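Luciferase-like monooxygenase (PDB 7BIP) probably acts as a luciferase-like monooxygenase in the biosynthesis of the aromatic polyketide rishirilide in Streptomyces bottropensis. Local coordinates at residues A[232-237]-A[321-326]; A[3-8]-A[38-43]. All coordinates share one frame; numbering follows the deposited sequence.

Interaction 1 (A[232-237]-A[321-326]); sequences YNCYLA and ISLQVI. With EDO (1,2-ethanediol), chain I.
Tyr232 and Ile321 meet where two parallel strands of the TIM barrel, 228-236 and 320-324, run side by side. The branched side chain of Ile321 is a bump laid along the CD2-CE2 side of the Tyr232 ring. Its CG2 touches CD2, and Ile321 CD1 lies 3.9 Å from Tyr232 CE2. The Tyr232 ring approaches obliquely and extends to helix 302-316. Next along the strands, Cys234 CB and SG fit against the CB and CD2 side of Leu323. Cys234 CB lies 3.7 Å from Leu323 CB. Cys234 SG lies opposite its backbone N (chi1 179°), which brings it within 3.9 Å of Leu323 CD2. Val325 CG1 is a looser neighbour of Cys234. Thr338 and Phe342 of helix 332-345 pack on this patch from outside the barrel. The other face of the sheet holds Asn233 and Gln324. They lie alongside each other and point the same way, with amide planes nearly perpendicular. Asn233 OD1 comes within 3.2 Å of Gln324 CG, and a 1,2-ethanediol, probably from the crystallisation liquor, makes a weak bond to the same oxygen. Three backbone bonds join the strands, from Tyr232 N to Ser322 O, Gln324 N to Tyr232 O and Cys234 N to Gln324 O. The strands splay by 57°, and this direct ladder stops at Cys234. One water then continues it, donating to Cys234 O at 2.9 Å and to Val325 O at 3.0 Å.

Interaction 2 (A[3-8]-A[38-43]); sequences FGINLF and HHVKTV
The imidazole of His39 lies flat over Gly4. Strand 39-42 here runs parallel to strand 3-6. From CB, the His39 chain turns with CG between the backbone N and the carbonyl carbon (chi1 66°), which swings the ring across the neighbouring strand. CG starts the ring, whose face lies over Gly4 CA. His39 ND1 faces His38 ND1 at 3.0 Å, edge to edge, in a hydrogen bond that either ring could donate. His39 CD2 lies 3.8 Å from Ile5 O. His39 CE1 is 3.4 Å from Gly4 N. At the tip, NE2 is hydrogen-bonded to Ser322 OG on strand 320-324. The His39 ring centroid is 3.4 Å from Gly4 CA, 10° off the normal, a close CH-pi contact. The absence of a side chain on Gly4 lets the ring come this close. Cutting His39 back to an alanine is likely to uncover Gly4 CA, take the His39 partner from His38 ND1, and leave Ser322 OG with Lys41 NZ but without the second of its two partners. The backbone ladder holds this register. Lys41 N bonds to Ile5 O at 2.8 Å, nearly in line with the carbonyl. Ile5 N and Leu7 N bond to His39 O and Lys41 O. Past the ladder, Thr42 OG1 donates to Leu7 O at 2.8 Å, from above the carbonyl plane. Val43 CG2 then sits over the centre of the Phe8 ring at 4.1 Å, and its CG1 presses tightly on Phe8 CD1. Ile5 CG1 and Leu7 CD1 pack on Val40, on the face away from Asn6 and Lys41. Helix 18-35 connects the two strands. Together they form the first beta-alpha-beta unit of a TIM barrel, the fold of the luciferase-like monooxygenase family.

Strand 320-324 of interaction 1 neighbours strand 2-6 of interaction 2, so the contacts are consecutive parts of one barrel wall. Their centres are about 9 Å apart. Ser322 joins them inside the barrel. Its OG lies 2.7 Å from both His39 NE2 and Lys41 NZ, probable hydrogen bonds. Lys41 NZ also bonds to His229. Gln324 OE1 accepts a bond from Phe8 N. The 1,2-ethanediol near Asn233 has its nearest atom about 4 Å from the nearest atom of the Phe8 side chain. It probably comes from the crystallisation liquor but may mark a pocket. Asn233 is in the C-terminal half of its strand and Phe8 follows strand 2-6, the end where TIM-barrel enzymes generally place the active site.

Interaction 1 (A[232-237]-A[321-326])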
loop_
_atom_site.group_PDB
_atom_site.type_symbol
_atom_site.label_atom_id
_atom_site.label_comp_id
_atom_site.label_asym_id
_atom_site.label_seq_id
_atom_site.Cartn_x
_atom_site.Cartn_y
_atom_site.Cartn_z
ATOM N N TYR A 232 -11.791 21.059 3.824
ATOM C CA TYR A 232 -12.406 21.824 4.904
ATOM C C TYR A 232 -12.824 20.871 6.009
ATOM O O TYR A 232 -13.461 19.855 5.727
ATOM C CB TYR A 232 -13.656 22.569 4.435
ATOM C CG TYR A 232 -13.446 23.760 3.529
ATOM C CD1 TYR A 232 -13.292 25.040 4.050
ATOM C CD2 TYR A 232 -13.463 23.608 2.149
ATOM C CE1 TYR A 232 -13.132 26.138 3.215
ATOM C CE2 TYR A 232 -13.297 24.692 1.310
ATOM C CZ TYR A 232 -13.141 25.951 1.849
ATOM O OH TYR A 232 -12.974 27.016 1.011
ATOM N N ASN A 233 -12.516 21.214 7.259
ATOM C CA ASN A 233 -13.106 20.483 8.375
ATOM C C ASN A 233 -14.625 20.602 8.322
ATOM O O ASN A 233 -15.174 21.673 8.045
ATOM C CB ASN A 233 -12.566 21.008 9.703
ATOM C CG ASN A 233 -11.100 20.689 9.890
ATOM O OD1 ASN A 233 -10.609 19.677 9.388
ATOM N ND2 ASN A 233 -10.386 21.554 10.604
ATOM N N CYS A 234 -15.313 19.481 8.542
ATOM C CA CYS A 234 -16.752 19.474 8.315
ATOM C C CYS A 234 -17.442 18.694 9.420
ATOM O O CYS A 234 -17.071 17.549 9.702
ATOM C CB CYS A 234 -17.078 18.872 6.938
ATOM S SG CYS A 234 -18.830 18.813 6.601
ATOM N N TYR A 235 -18.441 19.318 10.041
ATOM C CA TYR A 235 -19.247 18.655 11.061
ATOM C C TYR A 235 -20.660 19.199 10.956
ATOM O O TYR A 235 -20.857 20.417 11.048
ATOM C CB TYR A 235 -18.665 18.894 12.470
ATOM C CG TYR A 235 -19.310 18.045 13.538
ATOM C CD1 TYR A 235 -18.658 16.934 14.046
ATOM C CD2 TYR A 235 -20.572 18.343 14.026
ATOM C CE1 TYR A 235 -19.250 16.145 15.023
ATOM C CE2 TYR A 235 -21.170 17.568 14.987
ATOM C CZ TYR A 235 -20.504 16.466 15.482
ATOM O OH TYR A 235 -21.087 15.678 16.447
ATOM N N LEU A 236 -21.642 18.311 10.772
ATOM C CA LEU A 236 -23.037 18.714 10.647
ATOM C C LEU A 236 -23.868 18.067 11.742
ATOM O O LEU A 236 -23.651 16.902 12.093
ATOM C CB LEU A 236 -23.607 18.320 9.274
ATOM C CG LEU A 236 -23.408 19.271 8.090
ATOM C CD1 LEU A 236 -21.948 19.483 7.774
ATOM C CD2 LEU A 236 -24.141 18.756 6.837
ATOM N N ALA A 237 -24.830 18.824 12.269
ATOM C CA ALA A 237 -25.861 18.274 13.138
ATOM C C ALA A 237 -27.126 19.092 12.926
ATOM O O ALA A 237 -27.068 20.238 12.478
ATOM C CB ALA A 237 -25.437 18.288 14.611
ATOM N N ILE A 321 -14.308 19.970 -3.200
ATOM C CA ILE A 321 -14.090 20.104 -1.761
ATOM C C ILE A 321 -13.983 18.713 -1.157
ATOM O O ILE A 321 -14.797 17.834 -1.472
ATOM C CB ILE A 321 -15.230 20.888 -1.088
ATOM C CG1 ILE A 321 -15.081 22.393 -1.347
ATOM C CG2 ILE A 321 -15.259 20.598 0.428
ATOM C CD1 ILE A 321 -16.234 23.258 -0.817
ATOM N N SER A 322 -12.992 18.515 -0.288
ATOM C CA SER A 322 -12.910 17.326 0.554
ATOM C C SER A 322 -13.363 17.706 1.955
ATOM O O SER A 322 -12.786 18.609 2.574
ATOM C CB SER A 322 -11.494 16.742 0.602
ATOM O OG SER A 322 -11.004 16.464 -0.693
ATOM N N LEU A 323 -14.388 17.015 2.450
ATOM C CA LEU A 323 -14.944 17.282 3.774
ATOM C C LEU A 323 -14.206 16.424 4.796
ATOM O O LEU A 323 -14.322 15.199 4.783
ATOM C CB LEU A 323 -16.441 16.984 3.779
ATOM C CG LEU A 323 -17.242 17.663 2.665
ATOM C CD1 LEU A 323 -18.569 16.944 2.484
ATOM C CD2 LEU A 323 -17.458 19.153 2.981
ATOM N N GLN A 324 -13.437 17.066 5.668
ATOM C CA GLN A 324 -12.665 16.342 6.673
ATOM C C GLN A 324 -13.576 16.011 7.857
ATOM O O GLN A 324 -13.933 16.904 8.636
ATOM C CB GLN A 324 -11.463 17.183 7.096
ATOM C CG GLN A 324 -10.745 16.627 8.302
ATOM C CD GLN A 324 -10.340 15.198 8.073
ATOM O OE1 GLN A 324 -9.831 14.856 7.009
ATOM N NE2 GLN A 324 -10.579 14.349 9.057
ATOM N N VAL A 325 -13.945 14.733 8.020
ATOM C CA VAL A 325 -15.069 14.361 8.887
ATOM C C VAL A 325 -14.654 13.600 10.139
ATOM O O VAL A 325 -15.529 13.259 10.944
ATOM C CB VAL A 325 -16.136 13.552 8.119
ATOM C CG1 VAL A 325 -16.817 14.411 7.039
ATOM C CG2 VAL A 325 -15.532 12.302 7.492
ATOM N N ILE A 326 -13.365 13.347 10.355
ATOM C CA ILE A 326 -12.933 12.639 11.558
ATOM C C ILE A 326 -11.968 13.510 12.346
ATOM O O ILE A 326 -11.313 14.403 11.799
ATOM C CB ILE A 326 -12.292 11.272 11.224
ATOM C CG1 ILE A 326 -11.035 11.469 10.376
ATOM C CG2 ILE A 326 -13.299 10.386 10.508
ATOM C CD1 ILE A 326 -10.233 10.219 10.153
HETATM C C1 EDO I . -6.062 19.541 9.744
HETATM O O1 EDO I . -6.773 18.418 10.275
HETATM C C2 EDO I . -6.295 19.609 8.240
HETATM O O2 EDO I . -7.523 20.299 7.978
HETATM O O HOH W 1 -17.878 15.129 11.098
#

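Interaction 2 (A[3-8]-A[38-43])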
loop_
_atom_site.group_PDB
_atom_site.type_symbol
_atom_site.label_atom_id
_atom_site.label_comp_id
_atom_site.label_asym_id
_atom_site.label_seq_id
_atom_site.Cartn_x
_atom_site.Cartn_y
_atom_site.Cartn_z
ATOM N N PHE A 3 -17.994 17.132 -4.066
ATOM C CA PHE A 3 -17.777 16.945 -2.630
ATOM C C PHE A 3 -17.379 15.508 -2.357
ATOM O O PHE A 3 -18.143 14.584 -2.657
ATOM C CB PHE A 3 -19.029 17.290 -1.805
ATOM C CG PHE A 3 -19.552 18.673 -2.049
ATOM C CD1 PHE A 3 -19.063 19.756 -1.324
ATOM C CD2 PHE A 3 -20.526 18.893 -3.004
ATOM C CE1 PHE A 3 -19.550 21.044 -1.561
ATOM C CE2 PHE A 3 -21.007 20.176 -3.249
ATOM C CZ PHE A 3 -20.515 21.245 -2.524
ATOM N N GLY A 4 -16.197 15.327 -1.770
ATOM C CA GLY A 4 -15.793 14.039 -1.252
ATOM C C GLY A 4 -15.470 14.139 0.220
ATOM O O GLY A 4 -15.733 15.173 0.849
ATOM N N ILE A 5 -14.917 13.081 0.802
ATOM C CA ILE A 5 -14.558 13.128 2.213
ATOM C C ILE A 5 -13.058 12.940 2.342
ATOM O O ILE A 5 -12.420 12.255 1.536
ATOM C CB ILE A 5 -15.297 12.079 3.066
ATOM C CG1 ILE A 5 -14.945 10.665 2.586
ATOM C CG2 ILE A 5 -16.818 12.348 3.049
ATOM C CD1 ILE A 5 -15.261 9.569 3.617
ATOM N N ASN A 6 -12.499 13.579 3.362
ATOM C CA ASN A 6 -11.097 13.459 3.713
ATOM C C ASN A 6 -11.023 12.758 5.059
ATOM O O ASN A 6 -11.822 13.043 5.961
ATOM C CB ASN A 6 -10.437 14.840 3.777
ATOM C CG ASN A 6 -8.921 14.779 3.713
ATOM O OD1 ASN A 6 -8.320 13.719 3.868
ATOM N ND2 ASN A 6 -8.293 15.936 3.497
ATOM N N LEU A 7 -10.097 11.819 5.178
ATOM C CA LEU A 7 -9.946 11.002 6.381
ATOM C C LEU A 7 -8.546 11.250 6.943
ATOM O O LEU A 7 -7.648 10.415 6.854
ATOM C CB LEU A 7 -10.196 9.511 6.075
ATOM C CG LEU A 7 -11.647 9.209 5.686
ATOM C CD1 LEU A 7 -11.824 7.776 5.161
ATOM C CD2 LEU A 7 -12.620 9.502 6.856
ATOM N N PHE A 8 -8.373 12.434 7.513
ATOM C CA PHE A 8 -7.102 12.862 8.080
ATOM C C PHE A 8 -7.113 12.473 9.549
ATOM O O PHE A 8 -7.882 13.052 10.324
ATOM C CB PHE A 8 -6.966 14.372 7.921
ATOM C CG PHE A 8 -5.600 14.936 8.237
ATOM C CD1 PHE A 8 -4.980 15.794 7.341
ATOM C CD2 PHE A 8 -4.965 14.671 9.438
ATOM C CE1 PHE A 8 -3.738 16.341 7.617
ATOM C CE2 PHE A 8 -3.722 15.221 9.719
ATOM C CZ PHE A 8 -3.115 16.055 8.804
ATOM N N HIS A 38 -18.155 12.161 -4.058
ATOM C CA HIS A 38 -17.292 12.139 -5.240
ATOM C C HIS A 38 -16.016 11.327 -5.013
ATOM O O HIS A 38 -15.557 10.627 -5.924
ATOM C CB HIS A 38 -16.954 13.581 -5.641
ATOM C CG HIS A 38 -15.944 13.690 -6.741
ATOM N ND1 HIS A 38 -14.633 14.049 -6.513
ATOM C CD2 HIS A 38 -16.056 13.495 -8.076
ATOM C CE1 HIS A 38 -13.978 14.071 -7.661
ATOM N NE2 HIS A 38 -14.819 13.735 -8.624
ATOM N N HIS A 39 -15.428 11.400 -3.822
ATOM C CA HIS A 39 -14.123 10.782 -3.600
ATOM C C HIS A 39 -13.917 10.496 -2.117
ATOM O O HIS A 39 -14.668 10.967 -1.260
ATOM C CB HIS A 39 -12.991 11.676 -4.124
ATOM C CG HIS A 39 -12.846 12.960 -3.369
ATOM N ND1 HIS A 39 -13.324 14.158 -3.851
ATOM C CD2 HIS A 39 -12.269 13.237 -2.174
ATOM C CE1 HIS A 39 -13.055 15.119 -2.983
ATOM N NE2 HIS A 39 -12.416 14.587 -1.957
ATOM N N VAL A 40 -12.874 9.710 -1.841
ATOM C CA VAL A 40 -12.313 9.493 -0.510
ATOM C C VAL A 40 -10.839 9.885 -0.574
ATOM O O VAL A 40 -10.100 9.396 -1.439
ATOM C CB VAL A 40 -12.457 8.024 -0.055
ATOM C CG1 VAL A 40 -11.749 7.806 1.277
ATOM C CG2 VAL A 40 -13.943 7.634 0.058
ATOM N N LYS A 41 -10.415 10.766 0.326
ATOM C CA LYS A 41 -9.051 11.279 0.352
ATOM C C LYS A 41 -8.401 10.901 1.680
ATOM O O LYS A 41 -9.083 10.772 2.694
ATOM C CB LYS A 41 -9.060 12.817 0.173
ATOM C CG LYS A 41 -7.705 13.516 0.290
ATOM C CD LYS A 41 -7.858 15.012 -0.009
ATOM C CE LYS A 41 -8.093 15.275 -1.492
ATOM N NZ LYS A 41 -8.526 16.708 -1.685
ATOM N N THR A 42 -7.086 10.689 1.679
ATOM C CA THR A 42 -6.360 10.640 2.941
ATOM C C THR A 42 -4.950 11.170 2.716
ATOM O O THR A 42 -4.580 11.552 1.602
ATOM C CB THR A 42 -6.367 9.229 3.553
ATOM O OG1 THR A 42 -5.965 9.321 4.928
ATOM C CG2 THR A 42 -5.408 8.300 2.813
ATOM N N VAL A 43 -4.153 11.160 3.786
ATOM C CA VAL A 43 -2.942 11.966 3.876
ATOM C C VAL A 43 -1.723 11.073 4.120
ATOM O O VAL A 43 -1.837 9.867 4.327
ATOM C CB VAL A 43 -3.056 13.018 4.991
ATOM C CG1 VAL A 43 -4.384 13.741 4.873
ATOM C CG2 VAL A 43 -2.934 12.337 6.349
#